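PDB 6TO1: minor fimbrium subunit Mfa5 from Porphyromonas gingivalis ATCC 33277, which serves as an accessory tip subunit of the minor fimbriae, the filamentous pili that mediate biofilm formation and adhesion to host cells and other oral bacteria. Local coordinates for residues K245-T249 with A250-G254; L265-Q268 with G269-F273; G320-G323 with A324-E328; L365-A369 with L370-S374. All coordinates share one frame; numbering follows the deposited sequence.

Contact 1: residues K245-T249 with A250-G254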
ATOM      1  N   LYS A 245      45.344  17.837   2.228  1.00 22.04           N
ATOM      2  CA  LYS A 245      46.277  17.552   3.310  1.00 21.51           C
ATOM      3  C   LYS A 245      47.445  16.727   2.816  1.00 20.15           C
ATOM      4  O   LYS A 245      47.281  15.826   1.979  1.00 21.58           O
ATOM      5  CB  LYS A 245      45.576  16.785   4.432  1.00 20.15           C
ATOM      6  CG  LYS A 245      44.430  17.511   5.054  1.00 22.99           C
ATOM      7  CD  LYS A 245      43.904  16.655   6.222  1.00 26.20           C
ATOM      8  CE  LYS A 245      43.096  17.464   7.203  1.00 35.99           C
ATOM      9  NZ  LYS A 245      42.677  16.631   8.385  1.00 35.33           N
ATOM     10  N   ASN A 246      48.635  17.070   3.321  1.00 25.09           N
ATOM     11  CA  ASN A 246      49.879  16.384   2.981  1.00 19.50           C
ATOM     12  C   ASN A 246      49.976  16.141   1.485  1.00 23.59           C
ATOM     13  O   ASN A 246      50.193  15.023   1.018  1.00 22.80           O
ATOM     14  CB  ASN A 246      50.006  15.072   3.744  1.00 26.83           C
ATOM     15  CG  ASN A 246      49.971  15.272   5.234  1.00 39.44           C
ATOM     16  OD1 ASN A 246      49.145  14.686   5.935  1.00 43.53           O
ATOM     17  ND2 ASN A 246      50.858  16.120   5.727  1.00 43.37           N
ATOM     18  N   VAL A 247      49.835  17.222   0.718  1.00 20.24           N
ATOM     19  CA  VAL A 247      49.690  17.077  -0.721  1.00 20.11           C
ATOM     20  C   VAL A 247      50.996  16.576  -1.325  1.00 24.56           C
ATOM     21  O   VAL A 247      52.102  16.967  -0.906  1.00 22.84           O
ATOM     22  CB  VAL A 247      49.238  18.407  -1.346  1.00 19.56           C
ATOM     23  CG1 VAL A 247      50.307  19.503  -1.117  1.00 26.13           C
ATOM     24  CG2 VAL A 247      48.903  18.217  -2.819  1.00 21.15           C
ATOM     25  N   THR A 248      50.874  15.672  -2.297  1.00 26.45           N
ATOM     26  CA  THR A 248      52.013  15.134  -3.038  1.00 23.63           C
ATOM     27  C   THR A 248      51.672  15.137  -4.522  1.00 27.99           C
ATOM     28  O   THR A 248      50.515  15.305  -4.907  1.00 19.03           O
ATOM     29  CB  THR A 248      52.378  13.690  -2.665  1.00 24.73           C
ATOM     30  OG1 THR A 248      51.483  12.780  -3.326  1.00 27.03           O
ATOM     31  CG2 THR A 248      52.342  13.467  -1.160  1.00 27.51           C
ATOM     32  N   THR A 249      52.679  14.870  -5.363  1.00 21.29           N
ATOM     33  CA  THR A 249      52.440  14.819  -6.801  1.00 22.82           C
ATOM     34  C   THR A 249      51.461  13.713  -7.168  1.00 22.05           C
ATOM     35  O   THR A 249      50.866  13.755  -8.256  1.00 25.91           O
ATOM     36  CB  THR A 249      53.758  14.619  -7.571  1.00 28.40           C
ATOM     37  OG1 THR A 249      54.455  13.462  -7.075  1.00 26.09           O
ATOM     38  CG2 THR A 249      54.637  15.860  -7.446  1.00 25.55           C
ATOM     39  N   ALA A 250      51.286  12.723  -6.301  1.00 23.56           N
ATOM     40  CA  ALA A 250      50.393  11.614  -6.605  1.00 26.18           C
ATOM     41  C   ALA A 250      48.930  11.995  -6.448  1.00 21.89           C
ATOM     42  O   ALA A 250      48.057  11.196  -6.777  1.00 23.68           O
ATOM     43  CB  ALA A 250      50.707  10.405  -5.723  1.00 26.05           C
ATOM     44  N   ASP A 251      48.648  13.196  -5.968  1.00 21.60           N
ATOM     45  CA  ASP A 251      47.290  13.691  -5.840  1.00 24.80           C
ATOM     46  C   ASP A 251      46.808  14.368  -7.117  1.00 22.62           C
ATOM     47  O   ASP A 251      45.723  14.964  -7.122  1.00 22.07           O
ATOM     48  CB  ASP A 251      47.237  14.643  -4.649  1.00 20.87           C
ATOM     49  CG  ASP A 251      47.553  13.948  -3.339  1.00 24.72           C
ATOM     50  OD1 ASP A 251      47.266  12.729  -3.240  1.00 23.80           O
ATOM     51  OD2 ASP A 251      48.053  14.621  -2.412  1.00 22.54           O
ATOM     52  N   PHE A 252      47.597  14.285  -8.190  1.00 21.44           N
ATOM     53  CA  PHE A 252      47.315  14.930  -9.463  1.00 21.67           C
ATOM     54  C   PHE A 252      47.411  13.870 -10.541  1.00 20.85           C
ATOM     55  O   PHE A 252      47.974  12.789 -10.320  1.00 22.02           O
ATOM     56  CB  PHE A 252      48.280  16.092  -9.751  1.00 19.07           C
ATOM     57  CG  PHE A 252      48.266  17.135  -8.689  1.00 19.63           C
ATOM     58  CD1 PHE A 252      47.641  18.337  -8.894  1.00 20.07           C
ATOM     59  CD2 PHE A 252      48.875  16.902  -7.457  1.00 22.10           C
ATOM     60  CE1 PHE A 252      47.602  19.304  -7.889  1.00 19.83           C
ATOM     61  CE2 PHE A 252      48.823  17.831  -6.445  1.00 23.66           C
ATOM     62  CZ  PHE A 252      48.209  19.053  -6.658  1.00 25.28           C
ATOM     63  N   ILE A 253      46.864  14.189 -11.713  1.00 20.19           N
ATOM     64  CA  ILE A 253      46.812  13.245 -12.820  1.00 19.11           C
ATOM     65  C   ILE A 253      46.909  14.003 -14.126  1.00 21.94           C
ATOM     66  O   ILE A 253      46.484  15.149 -14.232  1.00 19.48           O
ATOM     67  CB  ILE A 253      45.517  12.401 -12.729  1.00 25.93           C
ATOM     68  CG1 ILE A 253      45.488  11.273 -13.763  1.00 25.09           C
ATOM     69  CG2 ILE A 253      44.268  13.283 -12.928  1.00 22.89           C
ATOM     70  CD1 ILE A 253      44.289  10.349 -13.565  1.00 26.02           C
ATOM     71  N   GLY A 254      47.464  13.332 -15.141  1.00 20.77           N
ATOM     72  CA  GLY A 254      47.591  13.896 -16.463  1.00 18.73           C
ATOM     73  C   GLY A 254      46.463  13.496 -17.408  1.00 16.92           C
ATOM     74  O   GLY A 254      45.543  12.768 -17.053  1.00 17.69           O
TER
HETATM   75  O   HOH W   1      49.439  11.593  -1.815  1.00 35.33           O

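Contact 2: residues L265-Q268 with G269-F273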
ATOM      1  N   LEU A 265      39.969  18.345 -21.100  1.00 18.13           N
ATOM      2  CA  LEU A 265      39.361  19.600 -21.506  1.00 15.31           C
ATOM      3  C   LEU A 265      40.002  20.790 -20.817  1.00 16.18           C
ATOM      4  O   LEU A 265      40.216  21.834 -21.443  1.00 19.76           O
ATOM      5  CB  LEU A 265      37.864  19.579 -21.198  1.00 18.11           C
ATOM      6  CG  LEU A 265      37.017  18.728 -22.136  1.00 16.50           C
ATOM      7  CD1 LEU A 265      35.604  18.571 -21.545  1.00 19.57           C
ATOM      8  CD2 LEU A 265      36.985  19.354 -23.524  1.00 17.34           C
ATOM      9  N   VAL A 266      40.252  20.686 -19.511  1.00 18.76           N
ATOM     10  CA  VAL A 266      40.786  21.840 -18.820  1.00 15.90           C
ATOM     11  C   VAL A 266      42.230  22.068 -19.220  1.00 19.73           C
ATOM     12  O   VAL A 266      42.687  23.215 -19.289  1.00 19.31           O
ATOM     13  CB  VAL A 266      40.630  21.707 -17.293  1.00 16.70           C
ATOM     14  CG1 VAL A 266      41.647  20.789 -16.655  1.00 14.60           C
ATOM     15  CG2 VAL A 266      40.733  23.063 -16.664  1.00 17.66           C
ATOM     16  N   ILE A 267      42.974  20.999 -19.497  1.00 15.08           N
ATOM     17  CA  ILE A 267      44.362  21.165 -19.913  1.00 16.84           C
ATOM     18  C   ILE A 267      44.415  21.816 -21.285  1.00 17.53           C
ATOM     19  O   ILE A 267      45.102  22.819 -21.487  1.00 19.33           O
ATOM     20  CB  ILE A 267      45.101  19.815 -19.886  1.00 19.26           C
ATOM     21  CG1 ILE A 267      45.309  19.382 -18.436  1.00 17.76           C
ATOM     22  CG2 ILE A 267      46.455  19.915 -20.615  1.00 19.33           C
ATOM     23  CD1 ILE A 267      45.839  17.945 -18.269  1.00 22.03           C
ATOM     24  N   GLN A 268      43.661  21.271 -22.248  1.00 19.96           N
ATOM     25  CA  GLN A 268      43.624  21.883 -23.569  1.00 19.21           C
ATOM     26  C   GLN A 268      43.111  23.307 -23.485  1.00 20.82           C
ATOM     27  O   GLN A 268      43.604  24.189 -24.189  1.00 19.70           O
ATOM     28  CB  GLN A 268      42.751  21.078 -24.531  1.00 17.89           C
ATOM     29  CG  GLN A 268      42.765  21.610 -25.952  1.00 22.57           C
ATOM     30  CD  GLN A 268      44.112  21.391 -26.635  1.00 22.96           C
ATOM     31  OE1 GLN A 268      44.472  20.269 -26.954  1.00 22.75           O
ATOM     32  NE2 GLN A 268      44.862  22.463 -26.829  1.00 24.89           N
ATOM     33  N   GLY A 269      42.102  23.549 -22.643  1.00 21.74           N
ATOM     34  CA  GLY A 269      41.547  24.888 -22.558  1.00 19.69           C
ATOM     35  C   GLY A 269      42.563  25.876 -22.038  1.00 20.48           C
ATOM     36  O   GLY A 269      42.688  26.994 -22.546  1.00 21.31           O
ATOM     37  N   ALA A 270      43.338  25.456 -21.037  1.00 20.18           N
ATOM     38  CA  ALA A 270      44.338  26.332 -20.456  1.00 18.31           C
ATOM     39  C   ALA A 270      45.534  26.510 -21.372  1.00 25.27           C
ATOM     40  O   ALA A 270      46.229  27.518 -21.264  1.00 21.32           O
ATOM     41  CB  ALA A 270      44.799  25.778 -19.097  1.00 21.51           C
ATOM     42  N   ILE A 271      45.808  25.542 -22.252  1.00 21.55           N
ATOM     43  CA  ILE A 271      46.800  25.763 -23.295  1.00 21.70           C
ATOM     44  C   ILE A 271      46.305  26.838 -24.262  1.00 21.97           C
ATOM     45  O   ILE A 271      47.054  27.751 -24.616  1.00 26.95           O
ATOM     46  CB  ILE A 271      47.138  24.445 -24.028  1.00 21.83           C
ATOM     47  CG1 ILE A 271      47.941  23.502 -23.114  1.00 21.16           C
ATOM     48  CG2 ILE A 271      47.881  24.719 -25.361  1.00 22.54           C
ATOM     49  CD1 ILE A 271      47.967  22.045 -23.600  1.00 24.36           C
ATOM     50  N   ASN A 272      45.022  26.788 -24.640  1.00 21.23           N
ATOM     51  CA  ASN A 272      44.472  27.701 -25.632  1.00 18.58           C
ATOM     52  C   ASN A 272      44.201  29.083 -25.070  1.00 29.47           C
ATOM     53  O   ASN A 272      44.363  30.084 -25.778  1.00 26.33           O
ATOM     54  CB  ASN A 272      43.174  27.133 -26.220  1.00 24.15           C
ATOM     55  CG  ASN A 272      43.411  25.875 -27.044  1.00 22.02           C
ATOM     56  OD1 ASN A 272      44.550  25.459 -27.232  1.00 27.03           O
ATOM     57  ND2 ASN A 272      42.333  25.246 -27.493  1.00 30.42           N
ATOM     58  N   PHE A 273      43.773  29.160 -23.818  1.00 21.67           N
ATOM     59  CA  PHE A 273      43.333  30.404 -23.190  1.00 22.18           C
ATOM     60  C   PHE A 273      43.941  30.476 -21.787  1.00 26.21           C
ATOM     61  O   PHE A 273      43.221  30.466 -20.777  1.00 25.44           O
ATOM     62  CB  PHE A 273      41.808  30.471 -23.103  1.00 21.76           C
ATOM     63  CG  PHE A 273      41.095  30.351 -24.434  1.00 26.02           C
ATOM     64  CD1 PHE A 273      41.180  31.358 -25.382  1.00 40.84           C
ATOM     65  CD2 PHE A 273      40.324  29.243 -24.719  1.00 22.89           C
ATOM     66  CE1 PHE A 273      40.503  31.247 -26.596  1.00 38.39           C
ATOM     67  CE2 PHE A 273      39.646  29.125 -25.914  1.00 31.12           C
ATOM     68  CZ  PHE A 273      39.738  30.136 -26.858  1.00 32.56           C
TER

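Contact 3: residues G320-G323 with A324-E328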
ATOM      1  N   GLY A 320      47.255  34.996  -4.309  1.00 24.04           N
ATOM      2  CA  GLY A 320      46.055  35.506  -3.689  1.00 27.64           C
ATOM      3  C   GLY A 320      44.752  35.223  -4.406  1.00 27.95           C
ATOM      4  O   GLY A 320      43.717  35.751  -3.988  1.00 29.28           O
ATOM      5  N   VAL A 321      44.753  34.427  -5.479  1.00 22.67           N
ATOM      6  CA  VAL A 321      43.539  34.182  -6.252  1.00 21.32           C
ATOM      7  C   VAL A 321      43.439  32.688  -6.559  1.00 22.20           C
ATOM      8  O   VAL A 321      44.380  31.924  -6.353  1.00 23.00           O
ATOM      9  CB  VAL A 321      43.484  34.998  -7.568  1.00 22.91           C
ATOM     10  CG1 VAL A 321      43.550  36.509  -7.288  1.00 26.10           C
ATOM     11  CG2 VAL A 321      44.594  34.579  -8.524  1.00 22.48           C
ATOM     12  N   ALA A 322      42.285  32.290  -7.089  1.00 24.53           N
ATOM     13  CA  ALA A 322      42.047  30.898  -7.477  1.00 21.45           C
ATOM     14  C   ALA A 322      41.686  30.887  -8.953  1.00 20.40           C
ATOM     15  O   ALA A 322      42.173  31.733  -9.701  1.00 22.90           O
ATOM     16  CB  ALA A 322      40.965  30.270  -6.610  1.00 21.70           C
ATOM     17  N   GLY A 323      40.840  29.969  -9.396  1.00 18.33           N
ATOM     18  CA  GLY A 323      40.625  29.814 -10.822  1.00 17.26           C
ATOM     19  C   GLY A 323      40.205  28.394 -11.172  1.00 17.81           C
ATOM     20  O   GLY A 323      40.194  27.498 -10.335  1.00 20.33           O
ATOM     21  N   ALA A 324      39.854  28.212 -12.453  1.00 18.17           N
ATOM     22  CA  ALA A 324      39.564  26.875 -12.978  1.00 14.94           C
ATOM     23  C   ALA A 324      40.735  25.934 -12.767  1.00 17.69           C
ATOM     24  O   ALA A 324      40.537  24.728 -12.561  1.00 18.83           O
ATOM     25  CB  ALA A 324      39.220  26.960 -14.461  1.00 19.24           C
ATOM     26  N   LEU A 325      41.957  26.470 -12.792  1.00 18.68           N
ATOM     27  CA  LEU A 325      43.159  25.756 -12.380  1.00 18.45           C
ATOM     28  C   LEU A 325      43.908  26.645 -11.401  1.00 17.38           C
ATOM     29  O   LEU A 325      44.040  27.857 -11.635  1.00 19.43           O
ATOM     30  CB  LEU A 325      44.056  25.413 -13.557  1.00 17.91           C
ATOM     31  CG  LEU A 325      43.539  24.343 -14.522  1.00 17.46           C
ATOM     32  CD1 LEU A 325      44.548  24.238 -15.664  1.00 22.58           C
ATOM     33  CD2 LEU A 325      43.292  23.026 -13.835  1.00 16.98           C
ATOM     34  N   VAL A 326      44.385  26.062 -10.301  1.00 17.12           N
ATOM     35  CA  VAL A 326      45.159  26.801  -9.308  1.00 16.24           C
ATOM     36  C   VAL A 326      46.563  26.208  -9.250  1.00 18.76           C
ATOM     37  O   VAL A 326      46.772  25.070  -8.805  1.00 18.66           O
ATOM     38  CB  VAL A 326      44.498  26.793  -7.932  1.00 17.91           C
ATOM     39  CG1 VAL A 326      45.279  27.746  -6.963  1.00 17.62           C
ATOM     40  CG2 VAL A 326      43.067  27.247  -8.011  1.00 18.99           C
ATOM     41  N   TYR A 327      47.531  26.993  -9.686  1.00 20.57           N
ATOM     42  CA  TYR A 327      48.921  26.571  -9.710  1.00 16.81           C
ATOM     43  C   TYR A 327      49.422  26.224  -8.317  1.00 17.40           C
ATOM     44  O   TYR A 327      49.136  26.932  -7.351  1.00 19.76           O
ATOM     45  CB  TYR A 327      49.740  27.717 -10.323  1.00 19.18           C
ATOM     46  CG  TYR A 327      51.211  27.491 -10.435  1.00 17.85           C
ATOM     47  CD1 TYR A 327      51.719  26.335 -10.993  1.00 19.46           C
ATOM     48  CD2 TYR A 327      52.109  28.475  -9.997  1.00 22.31           C
ATOM     49  CE1 TYR A 327      53.099  26.141 -11.089  1.00 25.78           C
ATOM     50  CE2 TYR A 327      53.466  28.294 -10.095  1.00 26.18           C
ATOM     51  CZ  TYR A 327      53.953  27.129 -10.646  1.00 28.49           C
ATOM     52  OH  TYR A 327      55.312  26.973 -10.738  1.00 30.92           O
ATOM     53  N   GLU A 328      50.150  25.107  -8.220  1.00 18.64           N
ATOM     54  CA  GLU A 328      50.784  24.627  -6.991  1.00 19.61           C
ATOM     55  C   GLU A 328      52.295  24.814  -7.165  1.00 19.45           C
ATOM     56  O   GLU A 328      52.969  23.970  -7.779  1.00 20.02           O
ATOM     57  CB  GLU A 328      50.434  23.157  -6.733  1.00 22.71           C
ATOM     58  CG  GLU A 328      51.147  22.519  -5.546  1.00 19.70           C
ATOM     59  CD  GLU A 328      51.139  23.385  -4.298  1.00 26.65           C
ATOM     60  OE1 GLU A 328      50.201  23.267  -3.470  1.00 23.80           O
ATOM     61  OE2 GLU A 328      52.075  24.200  -4.148  1.00 23.43           O
TER

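Contact 4: residues L365-A369 with L370-S374. With PO4 (phosphate ion), chain D.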
ATOM      1  N   LEU A 365      24.196  27.840 -21.149  1.00 22.84           N
ATOM      2  CA  LEU A 365      23.504  27.256 -22.294  1.00 22.17           C
ATOM      3  C   LEU A 365      24.304  27.343 -23.598  1.00 24.47           C
ATOM      4  O   LEU A 365      23.759  27.043 -24.668  1.00 29.90           O
ATOM      5  CB  LEU A 365      22.139  27.922 -22.500  1.00 31.80           C
ATOM      6  CG  LEU A 365      21.210  27.940 -21.277  1.00 32.79           C
ATOM      7  CD1 LEU A 365      19.837  28.530 -21.638  1.00 39.79           C
ATOM      8  CD2 LEU A 365      21.010  26.568 -20.718  1.00 30.92           C
ATOM      9  N   GLY A 366      25.565  27.712 -23.536  1.00 25.47           N
ATOM     10  CA  GLY A 366      26.409  27.843 -24.712  1.00 30.19           C
ATOM     11  C   GLY A 366      27.254  26.628 -25.054  1.00 29.37           C
ATOM     12  O   GLY A 366      28.176  26.738 -25.871  1.00 27.26           O
ATOM     13  N   ASP A 367      26.974  25.484 -24.426  1.00 24.93           N
ATOM     14  CA  ASP A 367      27.693  24.216 -24.591  1.00 22.93           C
ATOM     15  C   ASP A 367      29.207  24.370 -24.423  1.00 27.94           C
ATOM     16  O   ASP A 367      30.005  24.199 -25.341  1.00 26.14           O
ATOM     17  CB  ASP A 367      27.379  23.555 -25.927  1.00 38.84           C
ATOM     18  CG  ASP A 367      27.872  22.103 -25.976  1.00 41.70           C
ATOM     19  OD1 ASP A 367      28.058  21.484 -24.898  1.00 50.79           O
ATOM     20  OD2 ASP A 367      28.084  21.608 -27.102  1.00 37.64           O
ATOM     21  N   PHE A 368      29.573  24.665 -23.185  1.00 22.28           N
ATOM     22  CA  PHE A 368      30.960  24.679 -22.717  1.00 20.04           C
ATOM     23  C   PHE A 368      31.215  23.286 -22.167  1.00 19.68           C
ATOM     24  O   PHE A 368      30.707  22.936 -21.096  1.00 18.58           O
ATOM     25  CB  PHE A 368      31.115  25.793 -21.684  1.00 22.56           C
ATOM     26  CG  PHE A 368      32.488  25.970 -21.118  1.00 21.99           C
ATOM     27  CD1 PHE A 368      33.643  25.632 -21.813  1.00 20.88           C
ATOM     28  CD2 PHE A 368      32.618  26.528 -19.860  1.00 21.20           C
ATOM     29  CE1 PHE A 368      34.891  25.828 -21.216  1.00 19.64           C
ATOM     30  CE2 PHE A 368      33.836  26.740 -19.301  1.00 24.85           C
ATOM     31  CZ  PHE A 368      34.973  26.378 -19.966  1.00 21.10           C
ATOM     32  N   ALA A 369      31.985  22.473 -22.907  1.00 18.38           N
ATOM     33  CA  ALA A 369      32.087  21.053 -22.575  1.00 19.02           C
ATOM     34  C   ALA A 369      32.675  20.812 -21.178  1.00 15.50           C
ATOM     35  O   ALA A 369      32.207  19.924 -20.452  1.00 19.16           O
ATOM     36  CB  ALA A 369      32.917  20.320 -23.626  1.00 19.81           C
ATOM     37  N   LEU A 370      33.711  21.564 -20.785  1.00 17.79           N
ATOM     38  CA  LEU A 370      34.288  21.338 -19.457  1.00 18.25           C
ATOM     39  C   LEU A 370      33.214  21.460 -18.381  1.00 20.68           C
ATOM     40  O   LEU A 370      33.135  20.645 -17.444  1.00 19.23           O
ATOM     41  CB  LEU A 370      35.406  22.349 -19.169  1.00 15.50           C
ATOM     42  CG  LEU A 370      35.961  22.436 -17.752  1.00 20.47           C
ATOM     43  CD1 LEU A 370      36.502  21.090 -17.308  1.00 20.05           C
ATOM     44  CD2 LEU A 370      37.008  23.486 -17.659  1.00 20.06           C
ATOM     45  N   ALA A 371      32.384  22.488 -18.492  1.00 19.13           N
ATOM     46  CA  ALA A 371      31.363  22.730 -17.478  1.00 19.36           C
ATOM     47  C   ALA A 371      30.302  21.650 -17.498  1.00 17.16           C
ATOM     48  O   ALA A 371      29.950  21.098 -16.451  1.00 17.74           O
ATOM     49  CB  ALA A 371      30.714  24.093 -17.702  1.00 18.65           C
ATOM     50  N   ASN A 372      29.729  21.377 -18.678  1.00 18.69           N
ATOM     51  CA  ASN A 372      28.655  20.399 -18.737  1.00 20.06           C
ATOM     52  C   ASN A 372      29.157  19.004 -18.375  1.00 20.01           C
ATOM     53  O   ASN A 372      28.467  18.249 -17.670  1.00 18.50           O
ATOM     54  CB  ASN A 372      28.026  20.404 -20.129  1.00 21.08           C
ATOM     55  CG  ASN A 372      27.220  21.661 -20.397  1.00 22.37           C
ATOM     56  OD1 ASN A 372      27.099  22.521 -19.539  1.00 23.18           O
ATOM     57  ND2 ASN A 372      26.673  21.767 -21.606  1.00 27.11           N
ATOM     58  N   ASN A 373      30.339  18.633 -18.878  1.00 18.04           N
ATOM     59  CA  ASN A 373      30.867  17.303 -18.612  1.00 18.27           C
ATOM     60  C   ASN A 373      31.276  17.151 -17.160  1.00 17.09           C
ATOM     61  O   ASN A 373      31.123  16.066 -16.588  1.00 17.06           O
ATOM     62  CB  ASN A 373      32.033  17.015 -19.558  1.00 19.27           C
ATOM     63  CG  ASN A 373      31.564  16.844 -20.993  1.00 19.90           C
ATOM     64  OD1 ASN A 373      30.367  16.943 -21.269  1.00 23.89           O
ATOM     65  ND2 ASN A 373      32.490  16.583 -21.901  1.00 19.24           N
ATOM     66  N   SER A 374      31.794  18.221 -16.535  1.00 16.67           N
ATOM     67  CA  SER A 374      32.033  18.176 -15.094  1.00 16.14           C
ATOM     68  C   SER A 374      30.735  17.923 -14.336  1.00 18.88           C
ATOM     69  O   SER A 374      30.687  17.084 -13.430  1.00 18.26           O
ATOM     70  CB  SER A 374      32.692  19.467 -14.621  1.00 15.57           C
ATOM     71  OG  SER A 374      34.023  19.517 -15.056  1.00 18.13           O
TER
HETATM   72  P   PO4 D1103      28.084  18.541 -23.752  1.00 43.10           P
HETATM   73  O1  PO4 D1103      26.706  18.719 -23.153  1.00 47.07           O
HETATM   74  O2  PO4 D1103      28.709  17.252 -23.264  1.00 65.81           O
HETATM   75  O3  PO4 D1103      28.006  18.431 -25.257  1.00 57.98           O
HETATM   76  O4  PO4 D1103      28.974  19.698 -23.373  1.00 44.53           O
HETATM   77  O   HOH W   2      25.074  24.050 -22.665  1.00 24.62           O
HETATM   78  O   HOH W   3      27.837  24.888 -20.973  1.00 25.21           O

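Contact 1: residues K245-T249 with A250-G254
Asp251 folds its carboxylate back under the turn that begins at Thr248, and OD2 takes the backbone N of Thr248 at 3.0 Å. The donor arrives from above the carboxylate plane, 50° out of it. Going the other way, the N of Asp251 reaches Thr248 O, so main chain and side chain clamp the same residue twice. The salt bridge from OD2 to Lys306 NZ adds a second grip on the acid.

The inner side is the tight one. Phe252 turns its edge to this turn: CE2 lies 3.4 Å from Thr248 O, which sits in the plane of the ring, and 3.6 Å from Val247 CG2. Tyr338 meets the same ring edge-to-face. Thr249 O receives Phe252 N through a weak bond at 3.3 Å.

Thr248, Thr249 and Ala250 are largely exposed, though Thr249 also leans on Phe331 and Tyr336. With OG1 set between its own N and carbonyl carbon (chi1 80°), Thr248 can receive the N of Ala250 at 3.0 Å. A water links that hydroxyl to Asp251 OD1, 2.8 Å from each.

The whole is an ST turn at Thr248 joined to a short 3-10 turn, leading into edge strand 252-253 of a small mixed sheet.

Contact 2: residues L265-Q268 with G269-F273
Gln268 and Asn272, one helical turn apart, join their amides along the outer side of helix 262-272. Gln268 CB lies beside the N of Gly269 simply because that peptide follows it in the chain. CG leaves opposite the backbone N (chi1 -175°) and comes to 4.0 Å from Asn272 ND2. A bend at chi2 (69°) then turns the amide along the helix: CD stands 4.1 Å from Asn272 OD1, and NE2 at the tip donates to that same OD1 at 3.0 Å. The bond is bent, and NE2 also stands above the carbonyl plane of Asn272; the two amide planes are 37° apart. The Gln268 side chain touches the loop at His293 as well.

Beneath this bridge runs the ordinary helical bonding, from Gly269 N to Leu265 O through Asn272 N to Gln268 O. Ile271, just before Asn272, lays CG1 3.3 Å from Ile267 O, and its CD1 meets Ile267 CG2 at 4.0 Å. On another side of the helix Ala270 CB rests 3.3 Å from Val266 O.

Phe273 is where the chain leaves helical angles, and it also sits at the N-cap of helix 274-277. In this von Willebrand factor A region, helix 262-272 meets helix 369-378 through Leu265 and Val266, and Tyr277 of helix 274-277 through Val266 and Ala270, which also receive Leu325 from the chain entering strand 326-327.

Contact 3: residues G320-G323 with A324-E328
Between Ala322 and Val326 the backbone doubles back so sharply that their CA atoms come within 5.5 Å, with no hydrogen bond across the bend. This reverse bend brings the chain into strand 326-327, an edge strand of the small mixed sheet inserted between strands 227-234 and 357-362 of the von Willebrand factor A fold.

Gly323 takes backbone angles (phi 153°, psi 173°) that call for glycine, with Leu325 O close by. Ala324 then takes a helical conformation, and Leu325 returns to extended angles. The bend is held from outside: Gly323 bonds through its backbone to Thr239, and Leu325 to Tyr277 and Ser279.

Val326 carries the side-chain contact. CG1 lies opposite its backbone N (chi1 -173°), which leaves CG2 beside that N and facing the returning chain. Leu325 points away from 320-323 and packs on Phe339, Tyr337, Val266 and Ala270. Near the start of the bend the side chain of Val321 lies about 7 Å from the bound calcium, to which Asp319 is a ligand. CG2 of Val326 touches Gly323 O at 3.7 Å. The N of the same glycine is 3.8 Å from it. Ala322 CB completes the contact, 3.9 Å from Val326 CG2.

Contact 4: residues L365-A369 with L370-S374
Phe368, the N-cap residue of helix 369-378, meets Asn372 through the main chain: Asn372 N donates to Phe368 O at 3.0 Å, almost straight (175°). Asn373 N repeats the pattern to Ala369 O. The next carbonyl, Leu370 O, is gripped twice by Ser374, whose N and OG come from opposite faces of the carbonyl plane, OG at 2.8 Å. That second bond satisfies a buried hydroxyl.

The apolar contacts belong to the Phe368 ring. CG leaves opposite the backbone N (chi1 -179°), laying the ring alongside the first turn: Leu370 CB lies over one face, 4.1 Å from CE1, and Ala371 CB is 3.8 Å from CD2. The Ala371 side chain lies about 9 Å from the magnesium ion.

Waters tie the incoming loop to Asn372. One accepts from Asp367 N and Asn372 ND2; another accepts from Phe368 N and can donate to Asn372 OD1.

A phosphate, probably from the crystallisation liquor, rests beside the first turn. Asp367 OD1 is 2.5 Å from its O4 and Asn373 OD1 2.6 Å from its O2, approaches short enough to suggest shared protons. Asn372 ND2 bonds O1 weakly at 3.4 Å. Lys376 also bonds the ion, and Asn373 ND2 has its own partner in Asn260 O.

Helix 369-378 joins parallel strands 357-362 and 385-387 of the von Willebrand factor A sheet. Asn372 touches strand 385-387, Tyr277 of helix 274-277 meets Phe368 and Leu370, and helix 262-272 sets Leu265 against Ala369 and Asn373, and Val266 against Leu370.

How the contacts relate
All four contacts belong to the von Willebrand factor A region at one end of the elongated chain. Contacts 1 and 3 feed the two outermost strands of the same small sheet, one through a polar turn with water on its outer side, the other through a bare apolar bend. Contact 2 lies within a helix and contact 4 at the start of one; Leu265 meets Ala369, Leu370 and Asn373, and Val266 meets Leu370. Contact 2 lies between contacts 3 and 4, touching both through apolar side chains, with Leu325 on Val266 and Ala270, whereas the Gln268 amide bridge of contact 2, the phosphate of contact 4 and the water-linked threonine of contact 1 lie outward.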